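Local coordinates for YesW protein (Bacillus subtilis, PDB 2ZUX) that cleaves rhamnogalacturonan in the ramified regions of plant cell-wall pectin by endo-type elimination and needs calcium or manganese for activity, at residues A[2-10]-A[273-281]; A[160-168]-A[233-241]. One frame throughout, in Å; residues are numbered along the deposited sequence.

Interaction 1: residues A[2-10]-A[273-281]; sequences ARQMEALNR and AYLDGQRPS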
loop_
_atom_site.group_PDB
_atom_site.type_symbol
_atom_site.label_atom_id
_atom_site.label_comp_id
_atom_site.label_asym_id
_atom_site.label_seq_id
_atom_site.Cartn_x
_atom_site.Cartn_y
_atom_site.Cartn_z
ATOM N N ALA A 2 8.915 -21.606 1.507
ATOM C CA ALA A 2 9.431 -20.231 1.773
ATOM C C ALA A 2 9.139 -19.303 0.601
ATOM O O ALA A 2 9.224 -19.717 -0.557
ATOM C CB ALA A 2 10.928 -20.281 2.045
ATOM N N ARG A 3 8.795 -18.053 0.915
ATOM C CA ARG A 3 8.477 -17.039 -0.093
ATOM C C ARG A 3 9.658 -16.142 -0.401
ATOM O O ARG A 3 10.401 -15.753 0.498
ATOM C CB ARG A 3 7.353 -16.124 0.392
ATOM C CG ARG A 3 6.017 -16.753 0.452
ATOM C CD ARG A 3 4.973 -15.694 0.679
ATOM N NE ARG A 3 3.666 -16.302 0.608
ATOM C CZ ARG A 3 2.560 -15.665 0.254
ATOM N NH1 ARG A 3 2.599 -14.373 -0.055
ATOM N NH2 ARG A 3 1.422 -16.334 0.212
ATOM N N GLN A 4 9.792 -15.773 -1.671
ATOM C CA GLN A 4 10.714 -14.724 -2.061
ATOM C C GLN A 4 10.336 -13.416 -1.360
ATOM O O GLN A 4 9.190 -12.970 -1.459
ATOM C CB GLN A 4 10.672 -14.531 -3.573
ATOM C CG GLN A 4 11.589 -13.438 -4.081
ATOM C CD GLN A 4 11.156 -12.912 -5.439
ATOM O OE1 GLN A 4 11.077 -13.659 -6.417
ATOM N NE2 GLN A 4 10.847 -11.621 -5.500
ATOM N N MET A 5 11.277 -12.828 -0.632
ATOM C CA MET A 5 11.096 -11.489 -0.049
ATOM C C MET A 5 12.381 -10.687 -0.260
ATOM O O MET A 5 13.383 -11.230 -0.729
ATOM C CB MET A 5 10.690 -11.568 1.430
ATOM C CG MET A 5 9.364 -12.315 1.653
ATOM S SD MET A 5 7.872 -11.505 0.987
ATOM C CE MET A 5 7.415 -10.453 2.370
ATOM N N GLU A 6 12.361 -9.402 0.073
ATOM C CA GLU A 6 13.469 -8.512 -0.268
ATOM C C GLU A 6 14.647 -8.664 0.670
ATOM O O GLU A 6 14.483 -8.767 1.878
ATOM C CB GLU A 6 12.994 -7.058 -0.275
ATOM C CG GLU A 6 12.110 -6.739 -1.479
ATOM C CD GLU A 6 11.028 -5.701 -1.206
ATOM O OE1 GLU A 6 10.552 -5.599 -0.053
ATOM O OE2 GLU A 6 10.634 -5.010 -2.172
ATOM N N ALA A 7 15.843 -8.660 0.093
ATOM C CA ALA A 7 17.060 -8.512 0.884
ATOM C C ALA A 7 17.157 -7.057 1.321
ATOM O O ALA A 7 17.376 -6.163 0.497
ATOM C CB ALA A 7 18.284 -8.934 0.073
ATOM N N LEU A 8 16.949 -6.818 2.611
ATOM C CA LEU A 8 16.931 -5.469 3.157
ATOM C C LEU A 8 18.178 -5.208 3.973
ATOM O O LEU A 8 18.718 -6.120 4.616
ATOM C CB LEU A 8 15.672 -5.248 4.010
ATOM C CG LEU A 8 14.334 -5.240 3.249
ATOM C CD1 LEU A 8 13.165 -5.072 4.210
ATOM C CD2 LEU A 8 14.277 -4.170 2.150
ATOM N N ASN A 9 18.647 -3.965 3.938
ATOM C CA ASN A 9 19.750 -3.573 4.805
ATOM C C ASN A 9 19.220 -3.337 6.225
ATOM O O ASN A 9 18.061 -3.638 6.515
ATOM C CB ASN A 9 20.561 -2.401 4.210
ATOM C CG ASN A 9 19.853 -1.050 4.307
ATOM O OD1 ASN A 9 18.797 -0.912 4.936
ATOM N ND2 ASN A 9 20.457 -0.033 3.691
ATOM N N ARG A 10 20.046 -2.808 7.117
ATOM C CA ARG A 10 19.650 -2.693 8.514
ATOM C C ARG A 10 18.536 -1.663 8.731
ATOM O O ARG A 10 17.861 -1.680 9.765
ATOM C CB ARG A 10 20.886 -2.383 9.368
ATOM C CG ARG A 10 20.680 -2.417 10.880
ATOM C CD ARG A 10 19.975 -3.685 11.348
ATOM N NE ARG A 10 20.774 -4.886 11.118
ATOM C CZ ARG A 10 20.346 -6.131 11.311
ATOM N NH1 ARG A 10 19.106 -6.362 11.731
ATOM N NH2 ARG A 10 21.163 -7.153 11.090
ATOM N N ALA A 273 0.497 -10.854 -6.046
ATOM C CA ALA A 273 0.006 -12.035 -5.333
ATOM C C ALA A 273 0.936 -13.217 -5.585
ATOM O O ALA A 273 1.337 -13.446 -6.722
ATOM C CB ALA A 273 -1.388 -12.385 -5.805
ATOM N N TYR A 274 1.251 -13.971 -4.535
ATOM C CA TYR A 274 2.083 -15.171 -4.677
ATOM C C TYR A 274 1.173 -16.360 -4.984
ATOM O O TYR A 274 0.899 -17.202 -4.117
ATOM C CB TYR A 274 2.919 -15.410 -3.415
ATOM C CG TYR A 274 4.088 -14.460 -3.253
ATOM C CD1 TYR A 274 5.384 -14.952 -3.076
ATOM C CD2 TYR A 274 3.913 -13.072 -3.296
ATOM C CE1 TYR A 274 6.468 -14.088 -2.933
ATOM C CE2 TYR A 274 4.992 -12.201 -3.155
ATOM C CZ TYR A 274 6.264 -12.715 -2.976
ATOM O OH TYR A 274 7.326 -11.862 -2.834
ATOM N N LEU A 275 0.710 -16.411 -6.230
ATOM C CA LEU A 275 -0.248 -17.431 -6.670
ATOM C C LEU A 275 0.313 -18.845 -6.618
ATOM O O LEU A 275 -0.441 -19.805 -6.410
ATOM C CB LEU A 275 -0.748 -17.109 -8.079
ATOM C CG LEU A 275 -1.364 -15.718 -8.268
ATOM C CD1 LEU A 275 -1.603 -15.455 -9.735
ATOM C CD2 LEU A 275 -2.645 -15.566 -7.462
ATOM N N ASP A 276 1.627 -18.962 -6.786
ATOM C CA ASP A 276 2.287 -20.268 -6.716
ATOM C C ASP A 276 2.865 -20.574 -5.330
ATOM O O ASP A 276 3.459 -21.631 -5.122
ATOM C CB ASP A 276 3.328 -20.445 -7.843
ATOM C CG ASP A 276 4.553 -19.558 -7.688
ATOM O OD1 ASP A 276 4.788 -19.029 -6.591
ATOM O OD2 ASP A 276 5.296 -19.412 -8.686
ATOM N N GLY A 277 2.677 -19.655 -4.381
ATOM C CA GLY A 277 3.111 -19.846 -3.000
ATOM C C GLY A 277 4.578 -19.566 -2.732
ATOM O O GLY A 277 5.032 -19.684 -1.593
ATOM N N GLN A 278 5.323 -19.194 -3.769
ATOM C CA GLN A 278 6.762 -18.984 -3.611
ATOM C C GLN A 278 7.233 -17.656 -4.196
ATOM O O GLN A 278 8.067 -16.966 -3.610
ATOM C CB GLN A 278 7.544 -20.149 -4.240
ATOM C CG GLN A 278 9.048 -20.084 -4.000
ATOM C CD GLN A 278 9.844 -21.088 -4.818
ATOM O OE1 GLN A 278 9.515 -22.275 -4.871
ATOM N NE2 GLN A 278 10.918 -20.613 -5.440
ATOM N N ARG A 279 6.704 -17.317 -5.368
ATOM C CA ARG A 279 7.154 -16.151 -6.121
ATOM C C ARG A 279 5.986 -15.255 -6.506
ATOM O O ARG A 279 4.860 -15.732 -6.614
ATOM C CB ARG A 279 7.914 -16.592 -7.367
ATOM C CG ARG A 279 9.257 -17.238 -7.044
ATOM C CD ARG A 279 9.855 -17.880 -8.284
ATOM N NE ARG A 279 10.385 -16.883 -9.212
ATOM C CZ ARG A 279 11.036 -17.168 -10.340
ATOM N NH1 ARG A 279 11.230 -18.433 -10.700
ATOM N NH2 ARG A 279 11.492 -16.191 -11.113
ATOM N N PRO A 280 6.254 -13.948 -6.688
ATOM C CA PRO A 280 5.174 -13.007 -6.995
ATOM C C PRO A 280 4.622 -13.144 -8.407
ATOM O O PRO A 280 5.365 -13.475 -9.342
ATOM C CB PRO A 280 5.848 -11.645 -6.836
ATOM C CG PRO A 280 7.296 -11.909 -7.152
ATOM C CD PRO A 280 7.557 -13.267 -6.561
ATOM N N SER A 281 3.327 -12.858 -8.530
ATOM C CA SER A 281 2.643 -12.675 -9.803
ATOM C C SER A 281 1.958 -11.316 -9.788
ATOM O O SER A 281 1.748 -10.729 -8.721
ATOM C CB SER A 281 1.585 -13.756 -10.027
ATOM O OG SER A 281 2.155 -15.061 -10.049
HETATM O O HOH W 1 10.175 -14.091 -8.982
#
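Tyr274 and Gln4 meet through the phenol hydroxyl. Tyr274 OH donates to Gln4 O at 2.6 Å, and Gln4 O lies at the ring edge. The same residue also donates: Gln4 N gives a nearly straight bond to Gln278 O (2.9 Å, 174°). The guanidinium of Arg3 lies nearly parallel to the Tyr274 ring, their planes 13° apart. Tyr274 CB lies over one face of the guanidinium, toward its rim, and Arg3 NH1 comes 3.5 Å from Tyr274 CG, obliquely to the ring. The extended Arg3 chain carries the guanidinium there, and Asp339 holds its far end in a salt bridge. The side chains of Gln4 and Pro280 cross at about a right angle, with Gln4 OE1 3.5 Å from Pro280 CD. Gln4 OE1 accepts a hydrogen bond from a water, which in turn accepts from Arg279 NE. Gln4 NE2 bonds to the backbone of calcium ligand Asp185. Within 273-281, Asp276 OD1 accepts from Gln278 N (an Asx turn) and Arg279 N (an Asx motif). Tyr184 hydrogen-bonds to Tyr274 OH. Both backbone polar atoms of Gln4 are thus satisfied by a propeller loop, which probably helps hold strand 3-4 close to the calcium-binding residues Asp185 and Lys338.

Interaction 2: residues A[160-168]-A[233-241]; sequences GTKLWRINL and VFQGSTGKE
Two neighbouring antiparallel sheets of the beta-propeller domain meet here. The outermost strand 162-167 of one packs against the tight turn that links strands 230-235 and 241-246 of the next. Trp164 NE1 donates to Gly236 O at 2.7 Å and 164°. The oxygen lies in the indole plane, but the nitrogen stands well above the carbonyl plane of Gly236. The CA of Gly239 sits over the five-membered ring, 3.6 Å from its centroid, in a CH-pi contact. Gly239 has no side chain, so its CA can come this close. Its phi is positive. With chi1 at 47°, CG of Trp164 lies between the backbone N and the carbonyl carbon, and this turns the indole onto the turn. Further along the strand, CD1 of Ile166 points onto the Phe234 ring, 3.5 Å from its centroid and 12° off the normal. A water donates to both Leu163 O and Ser237 O. Within the turn, Gly239 N bonds to Gln235 O. Thr238 OG1 donates to Gln235 OE1 and accepts from Lys240 N in an ST turn. This contact between successive antiparallel sheets is consistent with neighbouring blades of a beta-propeller.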
loop_
_atom_site.group_PDB
_atom_site.type_symbol
_atom_site.label_atom_id
_atom_site.label_comp_id
_atom_site.label_asym_id
_atom_site.label_seq_id
_atom_site.Cartn_x
_atom_site.Cartn_y
_atom_site.Cartn_z
ATOM N N GLY A 160 17.396 12.108 -2.708
ATOM C CA GLY A 160 16.848 13.113 -3.611
ATOM C C GLY A 160 17.185 12.915 -5.077
ATOM O O GLY A 160 16.686 13.655 -5.919
ATOM N N THR A 161 18.014 11.923 -5.387
ATOM C CA THR A 161 18.368 11.635 -6.776
ATOM C C THR A 161 17.122 11.192 -7.536
ATOM O O THR A 161 16.481 10.200 -7.167
ATOM C CB THR A 161 19.427 10.517 -6.891
ATOM O OG1 THR A 161 20.589 10.853 -6.115
ATOM C CG2 THR A 161 19.843 10.306 -8.350
ATOM N N LYS A 162 16.777 11.937 -8.582
ATOM C CA LYS A 162 15.697 11.539 -9.479
ATOM C C LYS A 162 16.244 10.565 -10.518
ATOM O O LYS A 162 17.086 10.925 -11.348
ATOM C CB LYS A 162 15.073 12.764 -10.147
ATOM C CG LYS A 162 13.922 12.439 -11.083
ATOM C CD LYS A 162 13.505 13.684 -11.837
ATOM C CE LYS A 162 12.802 13.330 -13.127
ATOM N NZ LYS A 162 12.680 14.531 -13.991
ATOM N N LEU A 163 15.774 9.324 -10.469
ATOM C CA LEU A 163 16.282 8.296 -11.371
ATOM C C LEU A 163 15.684 8.373 -12.763
ATOM O O LEU A 163 16.384 8.131 -13.747
ATOM C CB LEU A 163 16.084 6.902 -10.778
ATOM C CG LEU A 163 16.759 6.672 -9.424
ATOM C CD1 LEU A 163 16.467 5.274 -8.931
ATOM C CD2 LEU A 163 18.272 6.908 -9.497
ATOM N N TRP A 164 14.393 8.696 -12.836
ATOM C CA TRP A 164 13.677 8.782 -14.101
ATOM C C TRP A 164 12.275 9.316 -13.927
ATOM O O TRP A 164 11.762 9.402 -12.806
ATOM C CB TRP A 164 13.602 7.411 -14.786
ATOM C CG TRP A 164 13.180 6.253 -13.913
ATOM C CD1 TRP A 164 14.004 5.338 -13.326
ATOM C CD2 TRP A 164 11.842 5.866 -13.560
ATOM N NE1 TRP A 164 13.273 4.407 -12.631
ATOM C CE2 TRP A 164 11.942 4.702 -12.762
ATOM C CE3 TRP A 164 10.570 6.386 -13.837
ATOM C CZ2 TRP A 164 10.819 4.058 -12.227
ATOM C CZ3 TRP A 164 9.451 5.745 -13.300
ATOM C CH2 TRP A 164 9.590 4.588 -12.512
ATOM N N ARG A 165 11.685 9.671 -15.064
ATOM C CA ARG A 165 10.275 10.003 -15.181
ATOM C C ARG A 165 9.693 9.254 -16.368
ATOM O O ARG A 165 10.270 9.264 -17.464
ATOM C CB ARG A 165 10.077 11.512 -15.384
ATOM C CG ARG A 165 8.650 11.931 -15.797
ATOM C CD ARG A 165 8.429 13.431 -15.656
ATOM N NE ARG A 165 8.678 13.828 -14.273
ATOM C CZ ARG A 165 8.984 15.055 -13.865
ATOM N NH1 ARG A 165 9.052 16.070 -14.726
ATOM N NH2 ARG A 165 9.210 15.271 -12.578
ATOM N N ILE A 166 8.550 8.614 -16.136
ATOM C CA ILE A 166 7.726 8.038 -17.193
ATOM C C ILE A 166 6.532 8.962 -17.393
ATOM O O ILE A 166 5.896 9.380 -16.422
ATOM C CB ILE A 166 7.237 6.619 -16.803
ATOM C CG1 ILE A 166 8.417 5.647 -16.774
ATOM C CG2 ILE A 166 6.113 6.114 -17.743
ATOM C CD1 ILE A 166 8.079 4.284 -16.207
ATOM N N ASN A 167 6.244 9.296 -18.647
ATOM C CA ASN A 167 5.068 10.084 -18.972
ATOM C C ASN A 167 4.059 9.173 -19.661
ATOM O O ASN A 167 4.299 8.713 -20.777
ATOM C CB ASN A 167 5.441 11.262 -19.881
ATOM C CG ASN A 167 4.251 12.152 -20.185
ATOM O OD1 ASN A 167 3.106 11.699 -20.167
ATOM N ND2 ASN A 167 4.508 13.425 -20.450
ATOM N N LEU A 168 2.937 8.896 -19.000
ATOM C CA LEU A 168 1.999 7.917 -19.555
ATOM C C LEU A 168 1.304 8.415 -20.824
ATOM O O LEU A 168 0.824 7.609 -21.619
ATOM C CB LEU A 168 0.995 7.452 -18.497
ATOM C CG LEU A 168 1.620 6.485 -17.483
ATOM C CD1 LEU A 168 0.798 6.426 -16.228
ATOM C CD2 LEU A 168 1.773 5.085 -18.073
ATOM N N VAL A 233 6.026 -3.681 -18.380
ATOM C CA VAL A 233 6.939 -3.808 -17.254
ATOM C C VAL A 233 8.149 -2.930 -17.570
ATOM O O VAL A 233 8.788 -3.097 -18.619
ATOM C CB VAL A 233 7.385 -5.266 -17.030
ATOM C CG1 VAL A 233 8.329 -5.373 -15.838
ATOM C CG2 VAL A 233 6.182 -6.179 -16.837
ATOM N N PHE A 234 8.448 -1.990 -16.674
ATOM C CA PHE A 234 9.569 -1.068 -16.809
ATOM C C PHE A 234 10.670 -1.458 -15.832
ATOM O O PHE A 234 10.398 -1.866 -14.697
ATOM C CB PHE A 234 9.143 0.366 -16.470
ATOM C CG PHE A 234 8.092 0.957 -17.384
ATOM C CD1 PHE A 234 8.457 1.616 -18.555
ATOM C CD2 PHE A 234 6.745 0.904 -17.039
ATOM C CE1 PHE A 234 7.499 2.200 -19.378
ATOM C CE2 PHE A 234 5.781 1.479 -17.857
ATOM C CZ PHE A 234 6.154 2.129 -19.030
ATOM N N GLN A 235 11.918 -1.288 -16.258
ATOM C CA GLN A 235 13.072 -1.514 -15.404
ATOM C C GLN A 235 13.060 -0.500 -14.264
ATOM O O GLN A 235 12.904 0.695 -14.497
ATOM C CB GLN A 235 14.352 -1.381 -16.234
ATOM C CG GLN A 235 15.623 -1.729 -15.484
ATOM C CD GLN A 235 16.832 -1.759 -16.391
ATOM O OE1 GLN A 235 17.041 -0.856 -17.201
ATOM N NE2 GLN A 235 17.632 -2.806 -16.265
ATOM N N GLY A 236 13.205 -0.977 -13.030
ATOM C CA GLY A 236 13.106 -0.096 -11.874
ATOM C C GLY A 236 14.167 0.984 -11.789
ATOM O O GLY A 236 13.894 2.088 -11.331
ATOM N N SER A 237 15.389 0.657 -12.211
ATOM C CA SER A 237 16.517 1.577 -12.054
ATOM C C SER A 237 16.528 2.710 -13.079
ATOM O O SER A 237 17.085 3.768 -12.813
ATOM C CB SER A 237 17.833 0.808 -12.125
ATOM O OG SER A 237 17.947 0.158 -13.372
ATOM N N THR A 238 15.909 2.480 -14.236
ATOM C CA THR A 238 16.024 3.375 -15.393
ATOM C C THR A 238 14.682 3.827 -15.959
ATOM O O THR A 238 14.628 4.791 -16.724
ATOM C CB THR A 238 16.711 2.670 -16.552
ATOM O OG1 THR A 238 15.940 1.509 -16.889
ATOM C CG2 THR A 238 18.162 2.292 -16.205
ATOM N N GLY A 239 13.607 3.105 -15.634
ATOM C CA GLY A 239 12.301 3.395 -16.218
ATOM C C GLY A 239 12.208 2.945 -17.667
ATOM O O GLY A 239 11.269 3.309 -18.369
ATOM N N LYS A 240 13.186 2.167 -18.124
ATOM C CA LYS A 240 13.205 1.689 -19.506
ATOM C C LYS A 240 12.160 0.593 -19.700
ATOM O O LYS A 240 12.000 -0.278 -18.847
ATOM C CB LYS A 240 14.602 1.161 -19.858
ATOM C CG LYS A 240 14.766 0.686 -21.296
ATOM C CD LYS A 240 16.165 0.133 -21.535
ATOM C CE LYS A 240 16.430 -1.130 -20.716
ATOM N NZ LYS A 240 17.785 -1.706 -20.992
ATOM N N GLU A 241 11.460 0.640 -20.831
ATOM C CA GLU A 241 10.530 -0.422 -21.201
ATOM C C GLU A 241 11.280 -1.754 -21.306
ATOM O O GLU A 241 12.276 -1.853 -22.035
ATOM C CB GLU A 241 9.888 -0.094 -22.551
ATOM C CG GLU A 241 8.963 -1.180 -23.101
ATOM C CD GLU A 241 8.642 -0.983 -24.564
ATOM O OE1 GLU A 241 9.531 -0.544 -25.324
ATOM O OE2 GLU A 241 7.502 -1.279 -24.970
HETATM O O HOH W 2 18.298 6.127 -13.721
#

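How the interactions relate
Both contacts bring a strand against a turn between two antiparallel strands. Interaction 1 joins the N-terminal strand 3-4, which pairs with strand 580-581 near the C-terminus, to a turn of one propeller sheet. Interaction 2 joins two sheets close in sequence, and along the chain it is nested within the loop closed by interaction 1. The two do not touch; their centres are 22 Å apart. Interaction 1 includes exposed residues, Ala2 and Gln278, though its centre is 16 Å from the chain centre. Interaction 2, at 20 Å, has no exposed residue among those that touch. Interaction 1 relies mainly on backbone and polar groups, with a guanidinium nearly parallel to a tyrosine ring. Interaction 2 relies mainly on aromatic and aliphatic groups.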